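Local coordinates for nucleoporin NUP82 (Chaetomium thermophilum, PDB 5CWW), which probably serves as a structural component of the nuclear pore complex, this part being its N-terminal beta-propeller domain, and may help dock nuclear transport factors, at residues S6-W11 with T583-L588; R52-F57 with W66-Q71; S493-S498 with A565-D570; G509-S514 with R549-T554; G574-S579 with A587-T592. One frame throughout, in Å; residues are numbered along the deposited sequence.

Contact 1: residues S6-W11 with T583-L588; sequences SFAPAW and TDPIAL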
# COMPACT_ATOMS: atom_id res chain seq x y z
N SER B 6 -14.12 33.66 1.51
CA SER B 6 -13.13 32.63 1.80
C SER B 6 -13.82 31.37 2.31
O SER B 6 -15.02 31.39 2.61
CB SER B 6 -12.11 33.12 2.82
OG SER B 6 -12.73 33.43 4.06
N PHE B 7 -13.07 30.28 2.41
CA PHE B 7 -13.61 29.00 2.85
C PHE B 7 -13.02 28.59 4.20
O PHE B 7 -12.69 27.42 4.41
CB PHE B 7 -13.35 27.92 1.80
CG PHE B 7 -14.01 28.21 0.48
CD1 PHE B 7 -13.34 28.93 -0.50
CD2 PHE B 7 -15.29 27.76 0.22
CE1 PHE B 7 -13.94 29.20 -1.71
CE2 PHE B 7 -15.90 28.03 -1.00
CZ PHE B 7 -15.22 28.75 -1.96
N ALA B 8 -12.89 29.56 5.10
CA ALA B 8 -12.37 29.31 6.44
C ALA B 8 -12.80 30.45 7.36
O ALA B 8 -13.11 31.54 6.88
CB ALA B 8 -10.85 29.18 6.40
N PRO B 9 -12.82 30.21 8.68
CA PRO B 9 -13.22 31.28 9.60
C PRO B 9 -12.21 32.43 9.62
O PRO B 9 -11.10 32.28 9.11
CB PRO B 9 -13.28 30.58 10.95
CG PRO B 9 -12.39 29.39 10.81
CD PRO B 9 -12.52 28.96 9.39
N ALA B 10 -12.59 33.55 10.22
CA ALA B 10 -11.76 34.75 10.21
C ALA B 10 -10.42 34.54 10.91
O ALA B 10 -9.43 35.17 10.56
CB ALA B 10 -12.51 35.90 10.87
N TRP B 11 -10.39 33.64 11.90
CA TRP B 11 -9.18 33.43 12.69
C TRP B 11 -8.20 32.49 11.98
O TRP B 11 -7.19 32.09 12.57
CB TRP B 11 -9.54 32.89 14.08
CG TRP B 11 -10.40 31.67 14.09
CD1 TRP B 11 -11.77 31.63 14.07
CD2 TRP B 11 -9.97 30.30 14.14
NE1 TRP B 11 -12.21 30.33 14.10
CE2 TRP B 11 -11.13 29.50 14.15
CE3 TRP B 11 -8.72 29.68 14.19
CZ2 TRP B 11 -11.07 28.10 14.19
CZ3 TRP B 11 -8.66 28.30 14.23
CH2 TRP B 11 -9.83 27.53 14.23
N THR B 583 -1.78 28.37 -0.88
CA THR B 583 -1.67 29.63 -0.16
C THR B 583 -2.67 29.78 0.98
O THR B 583 -2.34 30.33 2.04
CB THR B 583 -1.85 30.82 -1.11
OG1 THR B 583 -3.19 30.83 -1.62
CG2 THR B 583 -0.87 30.73 -2.27
N ASP B 584 -3.90 29.30 0.78
CA ASP B 584 -4.99 29.56 1.71
C ASP B 584 -5.53 28.28 2.35
O ASP B 584 -5.38 27.19 1.80
CB ASP B 584 -6.13 30.28 1.00
CG ASP B 584 -5.65 31.50 0.24
OD1 ASP B 584 -4.71 32.17 0.72
OD2 ASP B 584 -6.20 31.78 -0.85
N PRO B 585 -6.17 28.41 3.53
CA PRO B 585 -6.74 27.25 4.22
C PRO B 585 -8.16 26.95 3.79
O PRO B 585 -8.82 27.77 3.16
CB PRO B 585 -6.71 27.68 5.68
CG PRO B 585 -6.91 29.15 5.63
CD PRO B 585 -6.27 29.63 4.35
N ILE B 586 -8.63 25.75 4.15
CA ILE B 586 -10.01 25.35 3.93
C ILE B 586 -10.49 24.65 5.19
O ILE B 586 -10.07 23.53 5.49
CB ILE B 586 -10.15 24.42 2.71
CG1 ILE B 586 -9.67 25.13 1.44
CG2 ILE B 586 -11.61 23.97 2.55
CD1 ILE B 586 -9.60 24.23 0.22
N ALA B 587 -11.37 25.32 5.93
CA ALA B 587 -11.91 24.79 7.17
C ALA B 587 -13.43 24.86 7.17
O ALA B 587 -14.01 25.90 7.46
CB ALA B 587 -11.34 25.54 8.36
N LEU B 588 -14.06 23.74 6.84
CA LEU B 588 -15.52 23.66 6.72
C LEU B 588 -16.12 22.87 7.87
O LEU B 588 -15.79 21.70 8.08
CB LEU B 588 -15.89 23.03 5.38
CG LEU B 588 -15.26 23.71 4.16
CD1 LEU B 588 -15.57 22.94 2.89
CD2 LEU B 588 -15.73 25.15 4.04
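Phe-7, Ala-8 and Pro-9 run across the edge strand 585-589 of the propeller's last sheet, so the N-terminal segment covers that blade without joining it as a further strand. The evidence is directional: the two paths lie 86° apart end to end, and a single backbone hydrogen bond links them. Ala-587 N donates to Phe-7 O at 2.9 Å, with the donor lying in the carbonyl plane, while the CA-H of Ile-586 approaches the same oxygen (CA to Phe-7 O 3.4 Å). One carbonyl thus takes two contacts from successive residues of the strand.

On either side of this link the packing is apolar. Toward Pro-585, Ala-8 CB sits 4.0 Å from Pro-585 CG and also near the Ala-587 methyl. Toward Leu-588, Phe-7 CB lies 4.3 Å from Leu-588 CD2. Phe-7 points its CB at the strand, but its ring continues past the contact to meet Phe-553 edge-to-face, which places the segment over the seam between the last two sheets. Farther along, Ala-10 and Trp-11 reach helix 69-77, bringing the first blade's helix into the same surface. Between these two points Pro-9 touches both sides: its CD meets Ala-587 CB at 3.8 Å while its CG lies 3.3 Å above the Trp-11 ring plane, offset toward the rim.

Contact 2: residues R52-F57 with W66-Q71; sequences RGTEIF and WGDLAQ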
# COMPACT_ATOMS: atom_id res chain seq x y z
N ARG B 52 -2.67 16.25 15.79
CA ARG B 52 -2.84 15.54 17.05
C ARG B 52 -3.65 16.45 17.95
O ARG B 52 -3.26 17.59 18.22
CB ARG B 52 -1.49 15.17 17.68
CG ARG B 52 -0.56 16.34 17.94
CD ARG B 52 0.76 15.87 18.55
NE ARG B 52 1.55 16.98 19.06
CZ ARG B 52 2.70 16.83 19.72
NH1 ARG B 52 3.20 15.63 19.96
NH2 ARG B 52 3.35 17.90 20.15
N GLY B 53 -4.80 15.97 18.41
CA GLY B 53 -5.74 16.81 19.13
C GLY B 53 -6.09 18.03 18.30
O GLY B 53 -6.52 17.90 17.15
N THR B 54 -5.87 19.21 18.86
CA THR B 54 -6.14 20.47 18.16
C THR B 54 -4.90 21.04 17.49
O THR B 54 -4.96 22.09 16.85
CB THR B 54 -6.72 21.52 19.12
OG1 THR B 54 -5.82 21.73 20.21
CG2 THR B 54 -8.07 21.07 19.66
N GLU B 55 -3.77 20.36 17.64
CA GLU B 55 -2.54 20.77 16.97
C GLU B 55 -2.50 20.24 15.54
O GLU B 55 -2.99 19.14 15.27
CB GLU B 55 -1.30 20.26 17.72
CG GLU B 55 -1.14 20.81 19.13
CD GLU B 55 0.14 20.33 19.79
OE1 GLU B 55 0.93 19.63 19.13
OE2 GLU B 55 0.35 20.66 20.98
N ILE B 56 -1.92 21.02 14.63
CA ILE B 56 -1.74 20.58 13.25
C ILE B 56 -0.33 20.89 12.76
O ILE B 56 0.32 21.82 13.24
CB ILE B 56 -2.77 21.23 12.29
CG1 ILE B 56 -2.62 22.75 12.26
CG2 ILE B 56 -4.19 20.84 12.71
CD1 ILE B 56 -3.42 23.42 11.16
N PHE B 57 0.12 20.10 11.79
CA PHE B 57 1.43 20.28 11.19
C PHE B 57 1.25 20.43 9.68
O PHE B 57 0.72 19.54 9.02
CB PHE B 57 2.34 19.08 11.50
CG PHE B 57 2.56 18.86 12.97
CD1 PHE B 57 1.60 18.21 13.73
CD2 PHE B 57 3.71 19.30 13.59
CE1 PHE B 57 1.80 18.00 15.09
CE2 PHE B 57 3.91 19.10 14.94
CZ PHE B 57 2.96 18.45 15.69
N TRP B 66 3.92 24.58 12.52
CA TRP B 66 3.26 23.97 13.66
C TRP B 66 2.37 24.98 14.38
O TRP B 66 2.79 26.10 14.64
CB TRP B 66 4.33 23.42 14.61
CG TRP B 66 3.80 22.74 15.83
CD1 TRP B 66 2.63 22.05 15.95
CD2 TRP B 66 4.44 22.68 17.11
NE1 TRP B 66 2.50 21.56 17.23
CE2 TRP B 66 3.59 21.94 17.96
CE3 TRP B 66 5.64 23.19 17.62
CZ2 TRP B 66 3.91 21.69 19.30
CZ3 TRP B 66 5.95 22.94 18.95
CH2 TRP B 66 5.09 22.20 19.77
N GLY B 67 1.15 24.57 14.71
CA GLY B 67 0.23 25.46 15.41
C GLY B 67 -0.93 24.77 16.09
O GLY B 67 -1.40 23.72 15.65
N ASP B 68 -1.40 25.37 17.18
CA ASP B 68 -2.57 24.89 17.91
C ASP B 68 -3.78 25.73 17.51
O ASP B 68 -3.80 26.95 17.72
CB ASP B 68 -2.34 24.96 19.42
CG ASP B 68 -3.41 24.24 20.22
OD1 ASP B 68 -4.61 24.40 19.90
OD2 ASP B 68 -3.06 23.52 21.17
N LEU B 69 -4.80 25.08 16.95
CA LEU B 69 -5.98 25.78 16.46
C LEU B 69 -6.77 26.44 17.58
O LEU B 69 -7.43 27.46 17.36
CB LEU B 69 -6.89 24.82 15.69
CG LEU B 69 -6.29 24.17 14.44
CD1 LEU B 69 -7.30 23.23 13.80
CD2 LEU B 69 -5.83 25.22 13.43
N ALA B 70 -6.70 25.87 18.77
CA ALA B 70 -7.42 26.42 19.92
C ALA B 70 -6.86 27.78 20.30
O ALA B 70 -7.60 28.75 20.45
CB ALA B 70 -7.33 25.46 21.11
N GLN B 71 -5.54 27.85 20.46
CA GLN B 71 -4.88 29.09 20.86
C GLN B 71 -4.98 30.15 19.76
O GLN B 71 -5.22 31.32 20.05
CB GLN B 71 -3.41 28.82 21.20
CG GLN B 71 -3.20 27.75 22.26
CD GLN B 71 -1.73 27.48 22.55
OE1 GLN B 71 -0.87 28.33 22.31
NE2 GLN B 71 -1.44 26.30 23.08
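Glu-55 and Trp-66 meet through the carboxylate and the indole N-H: Trp-66 NE1 donates to Glu-55 OE1 at 3.1 Å, within the ring plane but from well above the carboxylate plane. Arg-52 NE reaches the same oxygen at 2.7 Å from the opposite face, making a salt bridge, and Glu-55 OE2 is held by Ser-145. A glutamine here would probably leave the Arg-52 guanidinium without its opposing charge, even if the indole N-H kept an acceptor.

Trp-66 CG stands anti to the backbone N (chi1 -179°), which lays the indole beside Phe-57. Their planes differ by only 5°, yet the rings are slid so far that they barely overlap, Phe-57 CE2 lying 3.4 Å from Trp-66 CD1. On the reverse face of the strands Ile-56 CD1 packs on Leu-69 CD2 at 3.8 Å.

Asp-68 is the N-cap residue of helix 69-77: its OD1 accepts from Thr-54 OG1 (2.9 Å) and takes the capping bond from Ala-70 N (2.8 Å). Leu-69 N adds a nearly straight bond to Thr-54 O, and Ile-56 and Gly-67 exchange two backbone bonds. This is the antiparallel hairpin of a propeller blade, entered from strand 49-52 through a type II' turn, Arg-52 to Glu-55, and followed by a capped helix.

Contact 3: residues S493-S498 with A565-D570; sequences SEDATS and ATSIDD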
# COMPACT_ATOMS: atom_id res chain seq x y z
N SER B 493 -9.15 10.00 2.94
CA SER B 493 -8.87 10.45 4.30
C SER B 493 -9.91 9.86 5.24
O SER B 493 -11.10 9.84 4.91
CB SER B 493 -8.89 11.97 4.39
OG SER B 493 -7.97 12.55 3.48
N GLU B 494 -9.48 9.42 6.42
CA GLU B 494 -10.41 8.84 7.38
C GLU B 494 -11.17 9.93 8.12
O GLU B 494 -10.67 11.04 8.31
CB GLU B 494 -9.67 7.94 8.38
CG GLU B 494 -10.59 7.26 9.38
CD GLU B 494 -9.88 6.26 10.27
OE1 GLU B 494 -8.66 6.05 10.09
OE2 GLU B 494 -10.55 5.67 11.15
N ASP B 495 -12.39 9.61 8.53
CA ASP B 495 -13.20 10.51 9.35
C ASP B 495 -12.95 10.23 10.83
O ASP B 495 -12.94 9.08 11.26
CB ASP B 495 -14.68 10.36 9.02
CG ASP B 495 -15.56 11.28 9.85
OD1 ASP B 495 -15.95 10.88 10.96
OD2 ASP B 495 -15.86 12.39 9.38
N ALA B 496 -12.76 11.29 11.60
CA ALA B 496 -12.41 11.17 13.01
C ALA B 496 -13.51 10.56 13.87
O ALA B 496 -13.23 9.99 14.93
CB ALA B 496 -12.04 12.54 13.56
N THR B 497 -14.76 10.67 13.43
CA THR B 497 -15.90 10.25 14.25
C THR B 497 -16.38 8.83 13.94
O THR B 497 -17.00 8.19 14.79
CB THR B 497 -17.10 11.21 14.09
OG1 THR B 497 -17.71 11.01 12.81
CG2 THR B 497 -16.66 12.66 14.23
N SER B 498 -16.10 8.35 12.74
CA SER B 498 -16.53 7.01 12.34
C SER B 498 -15.62 6.42 11.26
O SER B 498 -15.27 7.11 10.31
CB SER B 498 -17.97 7.04 11.83
OG SER B 498 -18.31 5.81 11.22
N ALA B 565 -7.68 15.94 2.98
CA ALA B 565 -8.59 16.37 4.03
C ALA B 565 -8.23 15.75 5.37
O ALA B 565 -7.92 14.57 5.46
CB ALA B 565 -10.02 16.01 3.66
N THR B 566 -8.25 16.58 6.42
CA THR B 566 -7.96 16.12 7.77
C THR B 566 -9.17 16.36 8.66
O THR B 566 -9.56 17.50 8.91
CB THR B 566 -6.74 16.86 8.36
OG1 THR B 566 -5.63 16.74 7.46
CG2 THR B 566 -6.36 16.28 9.71
N SER B 567 -9.78 15.27 9.12
CA SER B 567 -10.98 15.35 9.94
C SER B 567 -10.62 15.60 11.41
O SER B 567 -9.75 14.94 11.96
CB SER B 567 -11.81 14.08 9.81
OG SER B 567 -13.06 14.22 10.46
N ILE B 568 -11.32 16.55 12.02
CA ILE B 568 -11.10 16.91 13.41
C ILE B 568 -12.42 17.02 14.15
O ILE B 568 -13.36 17.66 13.67
CB ILE B 568 -10.33 18.24 13.54
CG1 ILE B 568 -9.15 18.25 12.57
CG2 ILE B 568 -9.90 18.46 14.99
CD1 ILE B 568 -8.14 19.37 12.78
N ASP B 569 -12.50 16.38 15.32
CA ASP B 569 -13.70 16.43 16.15
C ASP B 569 -13.32 16.78 17.58
O ASP B 569 -13.12 15.90 18.41
CB ASP B 569 -14.45 15.10 16.11
CG ASP B 569 -15.75 15.14 16.90
OD1 ASP B 569 -16.38 16.22 16.96
OD2 ASP B 569 -16.14 14.10 17.47
N ASP B 570 -13.21 18.08 17.85
CA ASP B 570 -12.84 18.57 19.17
C ASP B 570 -14.07 19.10 19.90
O ASP B 570 -14.95 19.69 19.27
CB ASP B 570 -11.78 19.67 19.04
CG ASP B 570 -11.40 20.28 20.37
OD1 ASP B 570 -10.48 19.75 21.02
OD2 ASP B 570 -12.02 21.29 20.76
O HOH W 1 -8.71 12.71 8.26
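Ser-493 to Thr-497 and Ala-565 to Asp-569 run almost side by side in the same direction, 12° apart, with Asp-495 and Ser-567 facing at a CA-CA distance of 5.4 Å and no direct backbone-to-backbone hydrogen bond between them. They belong to strands 491-494 and 566-570, the first strands of two successive sheets, consistent with neighbouring inner strands of a beta-propeller.

Side chains and water do the linking. Ser-567 turns OG anti to its own backbone nitrogen (chi1 -172°), and this carries the hydroxyl across to accept from Ala-496 N at 3.2 Å, in a virtually straight bond of 176°. Ser-493 OG lies 2.8 Å from Ala-565 O, but this bond is weak and its proton has another acceptor within reach. A water fills the step between these two links: it donates to Glu-494 O at 2.6 Å and accepts from Ser-567 N at 2.9 Å.

Asp-495 points its CB away from the other segment and ties up its own loop. Its OD1 takes Thr-497 OG1 at 2.6 Å on the syn lone pair. Thr-497 N, coming from above the carboxylate plane, closes an Asx turn, and Ser-498 N, on the anti lone pair, widens it to an Asx motif. The Thr-497 methyl meets Asp-569, CG2 standing 3.6 Å from OD2 with the side chains at about a right angle. The other carboxylate oxygen of Asp-495 accepts from Tyr-575 OH.

With three donors on OD1 and a tyrosine hydroxyl on OD2, Asp-495 is likely to stay ionised; at this point the two segments are joined mainly by hydroxyls and a water.

Contact 4: residues G509-S514 with R549-T554; sequences GITYIS and RDRIFT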
# COMPACT_ATOMS: atom_id res chain seq x y z
N GLY B 509 -11.93 19.25 -5.99
CA GLY B 509 -12.70 19.48 -4.78
C GLY B 509 -12.63 18.34 -3.77
O GLY B 509 -11.88 17.38 -3.97
N ILE B 510 -13.41 18.46 -2.70
CA ILE B 510 -13.44 17.46 -1.63
C ILE B 510 -14.84 16.86 -1.52
O ILE B 510 -15.84 17.56 -1.66
CB ILE B 510 -13.04 18.08 -0.28
CG1 ILE B 510 -11.67 18.77 -0.39
CG2 ILE B 510 -13.01 17.01 0.81
CD1 ILE B 510 -11.26 19.55 0.84
N THR B 511 -14.89 15.55 -1.25
CA THR B 511 -16.15 14.83 -1.14
C THR B 511 -16.23 14.01 0.15
O THR B 511 -15.29 13.31 0.51
CB THR B 511 -16.36 13.87 -2.33
OG1 THR B 511 -16.35 14.63 -3.55
CG2 THR B 511 -17.69 13.12 -2.22
N TYR B 512 -17.37 14.12 0.83
CA TYR B 512 -17.67 13.30 2.00
C TYR B 512 -18.43 12.05 1.58
O TYR B 512 -19.32 12.12 0.74
CB TYR B 512 -18.50 14.10 3.02
CG TYR B 512 -19.05 13.27 4.16
CD1 TYR B 512 -18.27 12.97 5.27
CD2 TYR B 512 -20.35 12.78 4.13
CE1 TYR B 512 -18.77 12.22 6.32
CE2 TYR B 512 -20.86 12.03 5.17
CZ TYR B 512 -20.06 11.75 6.26
OH TYR B 512 -20.55 11.00 7.31
N ILE B 513 -18.05 10.91 2.15
CA ILE B 513 -18.69 9.63 1.84
C ILE B 513 -18.98 8.89 3.13
O ILE B 513 -18.18 8.94 4.07
CB ILE B 513 -17.79 8.74 0.94
CG1 ILE B 513 -17.50 9.43 -0.40
CG2 ILE B 513 -18.44 7.38 0.70
CD1 ILE B 513 -16.39 8.79 -1.20
N SER B 514 -20.13 8.21 3.19
CA SER B 514 -20.46 7.38 4.34
C SER B 514 -21.17 6.10 3.95
O SER B 514 -22.06 6.10 3.09
CB SER B 514 -21.33 8.15 5.32
OG SER B 514 -21.78 7.28 6.34
N ARG B 549 -23.08 10.22 -0.52
CA ARG B 549 -21.95 11.04 -0.93
C ARG B 549 -22.41 12.47 -1.19
O ARG B 549 -23.46 12.69 -1.79
CB ARG B 549 -21.29 10.46 -2.18
CG ARG B 549 -22.25 10.16 -3.31
CD ARG B 549 -21.72 9.05 -4.21
NE ARG B 549 -22.78 8.47 -5.03
CZ ARG B 549 -23.64 7.55 -4.61
NH1 ARG B 549 -24.57 7.08 -5.43
NH2 ARG B 549 -23.58 7.09 -3.36
N ASP B 550 -21.62 13.43 -0.72
CA ASP B 550 -21.95 14.84 -0.90
C ASP B 550 -20.69 15.68 -1.02
O ASP B 550 -19.78 15.56 -0.20
CB ASP B 550 -22.81 15.33 0.27
CG ASP B 550 -23.24 16.77 0.10
OD1 ASP B 550 -24.25 17.01 -0.61
OD2 ASP B 550 -22.58 17.67 0.67
N ARG B 551 -20.65 16.52 -2.04
CA ARG B 551 -19.52 17.42 -2.21
C ARG B 551 -19.61 18.59 -1.25
O ARG B 551 -20.64 19.26 -1.16
CB ARG B 551 -19.44 17.93 -3.65
CG ARG B 551 -18.27 18.87 -3.86
CD ARG B 551 -17.90 19.00 -5.31
NE ARG B 551 -17.52 17.73 -5.92
CZ ARG B 551 -16.93 17.62 -7.10
NH1 ARG B 551 -16.62 16.43 -7.58
NH2 ARG B 551 -16.63 18.71 -7.80
N ILE B 552 -18.52 18.83 -0.53
CA ILE B 552 -18.46 19.87 0.48
C ILE B 552 -17.74 21.11 -0.05
O ILE B 552 -17.95 22.22 0.45
CB ILE B 552 -17.76 19.37 1.74
CG1 ILE B 552 -16.32 18.98 1.43
CG2 ILE B 552 -18.52 18.17 2.31
CD1 ILE B 552 -15.52 18.69 2.63
N PHE B 553 -16.89 20.91 -1.05
CA PHE B 553 -16.03 21.97 -1.55
C PHE B 553 -15.65 21.73 -3.01
O PHE B 553 -15.38 20.60 -3.41
CB PHE B 553 -14.76 22.09 -0.70
CG PHE B 553 -13.76 23.06 -1.25
CD1 PHE B 553 -13.92 24.43 -1.07
CD2 PHE B 553 -12.64 22.62 -1.94
CE1 PHE B 553 -13.00 25.32 -1.57
CE2 PHE B 553 -11.72 23.51 -2.44
CZ PHE B 553 -11.90 24.86 -2.26
N THR B 554 -15.63 22.81 -3.78
CA THR B 554 -15.22 22.77 -5.17
C THR B 554 -14.26 23.91 -5.48
O THR B 554 -14.54 25.07 -5.18
CB THR B 554 -16.43 22.86 -6.11
OG1 THR B 554 -17.44 21.94 -5.69
CG2 THR B 554 -16.03 22.54 -7.55
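Ile-510 and Ile-552 cross their branches at an oblique angle, Ile-510 CG2 meeting Ile-552 CD1 at 3.5 Å. Ile-552 holds CG1 between its backbone nitrogen and carbonyl carbon (chi1 62°), which swings CD1 back over Ile-510 and leaves CG2 to touch Tyr-512 CB at 4.1 Å. Phe-553 approaches the same isoleucine from the next position along, its CD2 lying 4.3 Å from Ile-510 CG1.

Two residues thus face one, the signature of a classic beta bulge, and the bonds confirm it. Ile-510 N donates to Phe-553 O from above the carbonyl plane, while Ile-510 O accepts from Ile-552 N at 3.2 Å. Beyond the shift, regular antiparallel pairing resumes, with Tyr-512 and Asp-550 exchanging two 3.0 Å bonds, Tyr-512 N to Asp-550 O and Asp-550 N to Tyr-512 O. At the other end Gly-509 CA comes to 3.2 Å from Phe-553 O; a side chain there would collide with that oxygen. An alanine at the Ile-552 position is likely to open a gap beside Ile-510 and Tyr-512, since both branches that reach them would be missing.

The reverse face carries Thr-511, Ile-513 and the arginines. Ile-513 CG1 rests 4.3 Å from Arg-549 CB, and the rest of Arg-549 leads away to a cation-pi contact with Phe-476. Arg-551, bent at chi3, is salt-bridged to Glu-483.

The bulge thus gathers apolar groups that meet the last sheet, Ile-552 against Ile-577 and Phe-553 against Leu-588, whereas the guanidinium ends of the two arginines lie on the other face, where Glu-483 probably balances the charge of Arg-551.

Contact 5: residues G574-S579 with A587-T592; sequences GYFILS and ALFFET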
# COMPACT_ATOMS: atom_id res chain seq x y z
N GLY B 574 -15.07 21.99 17.77
CA GLY B 574 -16.17 21.36 17.06
C GLY B 574 -15.73 20.29 16.07
O GLY B 574 -14.64 19.71 16.20
N TYR B 575 -16.58 20.04 15.09
CA TYR B 575 -16.40 18.96 14.13
C TYR B 575 -16.31 19.54 12.72
O TYR B 575 -17.27 20.13 12.22
CB TYR B 575 -17.56 17.97 14.25
CG TYR B 575 -17.61 16.88 13.20
CD1 TYR B 575 -16.46 16.19 12.82
CD2 TYR B 575 -18.82 16.51 12.62
CE1 TYR B 575 -16.52 15.18 11.87
CE2 TYR B 575 -18.89 15.51 11.68
CZ TYR B 575 -17.74 14.84 11.30
OH TYR B 575 -17.82 13.84 10.36
N PHE B 576 -15.15 19.37 12.09
CA PHE B 576 -14.90 20.00 10.80
C PHE B 576 -13.80 19.31 10.00
O PHE B 576 -13.09 18.44 10.52
CB PHE B 576 -14.53 21.48 11.00
CG PHE B 576 -13.25 21.69 11.77
CD1 PHE B 576 -13.22 21.51 13.14
CD2 PHE B 576 -12.09 22.08 11.12
CE1 PHE B 576 -12.04 21.71 13.85
CE2 PHE B 576 -10.92 22.28 11.82
CZ PHE B 576 -10.89 22.10 13.18
N ILE B 577 -13.68 19.71 8.74
CA ILE B 577 -12.62 19.23 7.86
C ILE B 577 -11.59 20.32 7.66
O ILE B 577 -11.94 21.50 7.57
CB ILE B 577 -13.17 18.80 6.50
CG1 ILE B 577 -14.19 17.69 6.66
CG2 ILE B 577 -12.05 18.33 5.58
CD1 ILE B 577 -15.13 17.64 5.52
N LEU B 578 -10.33 19.93 7.56
CA LEU B 578 -9.25 20.86 7.29
C LEU B 578 -8.52 20.45 6.02
O LEU B 578 -8.09 19.31 5.87
CB LEU B 578 -8.28 20.91 8.48
CG LEU B 578 -7.14 21.92 8.36
CD1 LEU B 578 -7.67 23.34 8.31
CD2 LEU B 578 -6.17 21.74 9.52
N SER B 579 -8.40 21.40 5.09
CA SER B 579 -7.57 21.21 3.90
C SER B 579 -6.85 22.52 3.62
O SER B 579 -6.87 23.43 4.45
CB SER B 579 -8.42 20.78 2.70
OG SER B 579 -7.60 20.49 1.58
N ALA B 587 -11.37 25.32 5.93
CA ALA B 587 -11.91 24.79 7.17
C ALA B 587 -13.43 24.86 7.17
O ALA B 587 -14.01 25.90 7.46
CB ALA B 587 -11.34 25.54 8.36
N LEU B 588 -14.06 23.74 6.84
CA LEU B 588 -15.52 23.66 6.72
C LEU B 588 -16.12 22.87 7.87
O LEU B 588 -15.79 21.70 8.08
CB LEU B 588 -15.89 23.03 5.38
CG LEU B 588 -15.26 23.71 4.16
CD1 LEU B 588 -15.57 22.94 2.89
CD2 LEU B 588 -15.73 25.15 4.04
N PHE B 589 -17.03 23.52 8.61
CA PHE B 589 -17.58 22.97 9.84
C PHE B 589 -18.93 22.29 9.63
O PHE B 589 -19.72 22.70 8.78
CB PHE B 589 -17.71 24.08 10.89
CG PHE B 589 -16.40 24.57 11.43
CD1 PHE B 589 -15.52 25.27 10.61
CD2 PHE B 589 -16.04 24.34 12.74
CE1 PHE B 589 -14.31 25.72 11.10
CE2 PHE B 589 -14.83 24.80 13.24
CZ PHE B 589 -13.96 25.49 12.41
N PHE B 590 -19.19 21.25 10.43
CA PHE B 590 -20.43 20.48 10.35
C PHE B 590 -21.18 20.48 11.67
O PHE B 590 -22.37 20.16 11.71
CB PHE B 590 -20.15 19.05 9.92
CG PHE B 590 -19.47 18.94 8.60
CD1 PHE B 590 -20.19 19.03 7.42
CD2 PHE B 590 -18.10 18.77 8.53
CE1 PHE B 590 -19.56 18.93 6.20
CE2 PHE B 590 -17.47 18.67 7.32
CZ PHE B 590 -18.19 18.76 6.15
N GLU B 591 -20.48 20.81 12.76
CA GLU B 591 -21.09 20.79 14.08
C GLU B 591 -20.25 21.57 15.08
O GLU B 591 -19.12 21.20 15.38
CB GLU B 591 -21.27 19.35 14.56
CG GLU B 591 -22.05 19.20 15.85
CD GLU B 591 -22.23 17.75 16.25
OE1 GLU B 591 -21.47 16.90 15.75
OE2 GLU B 591 -23.15 17.45 17.05
N THR B 592 -20.82 22.66 15.58
CA THR B 592 -20.17 23.50 16.58
C THR B 592 -20.79 23.23 17.95
O THR B 592 -21.88 22.67 18.04
CB THR B 592 -20.30 24.99 16.24
OG1 THR B 592 -21.69 25.33 16.11
CG2 THR B 592 -19.58 25.31 14.94
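Phe-576 and Phe-589 supply the aromatic part of the contact. Their rings form an offset stack, centroids 4.5 Å apart and planes at 15°, both side chains pointing the same way. The two residues are a close, non-hydrogen-bonded pair, which puts Phe-576 CB over the Phe-589 face in a CH-pi contact, 3.7 Å from the ring centroid; chi1 of 64° then turns the Phe-576 ring to stack on its neighbour. Tyr-575 and Phe-590 meet less regularly, their ring planes inclined at 46° and neither stacked nor edge-to-face.

Backbone hydrogen bonds set the register of this antiparallel hairpin, which pairs strands 576-580 and 585-589, the middle and edge strands of the propeller's last sheet. Ile-577 and Leu-588 exchange two bonds, Ile-577 N reaching Leu-588 O at 3.0 Å. Farther out, Tyr-575 O receives Phe-590 N at 2.9 Å and, weakly, Glu-591 N, while Tyr-575 N donates to Glu-591 O at 2.8 Å. Two residues opposing one make this a classic beta bulge. Gly-574 lies just beyond, its CA 3.4 Å from Glu-591 O, where a side chain would run into that carbonyl.

Apolar contacts fill in around these bonds. Tyr-575 CD2 packs on Phe-590 CB at 3.9 Å, with the tyrosine hydroxyl bonded to Asp-495, in the loop after strand 491-494. Leu-578 CD1 lies 4.3 Å from Ala-587 CB, on the face shared with the Phe-576 and Phe-589 rings.

In the fold
Contacts 3, 4 and 5 cluster at the last two sheets of the propeller, their centres 9 to 13 Å apart, and contact 2 lies in the first sheet, about 14 Å from contacts 3 and 5. Contact 2 closes first along the chain; contact 4 is nested within contact 3, contact 5 follows, and the loop closed by contact 1 encloses contacts 2, 3 and 4. Contacts 1 and 5 share Ala-587 and Leu-588. Ile-56 touches Ile-568 and Leu-578, so first and last sheets pack directly, with Leu-69 of helix 69-77 beside them. In contact 1 segments near the two ends of this domain, 572 residues apart, meet, consistent with closure of the propeller ring, while contact 3 joins the last sheet to its predecessor.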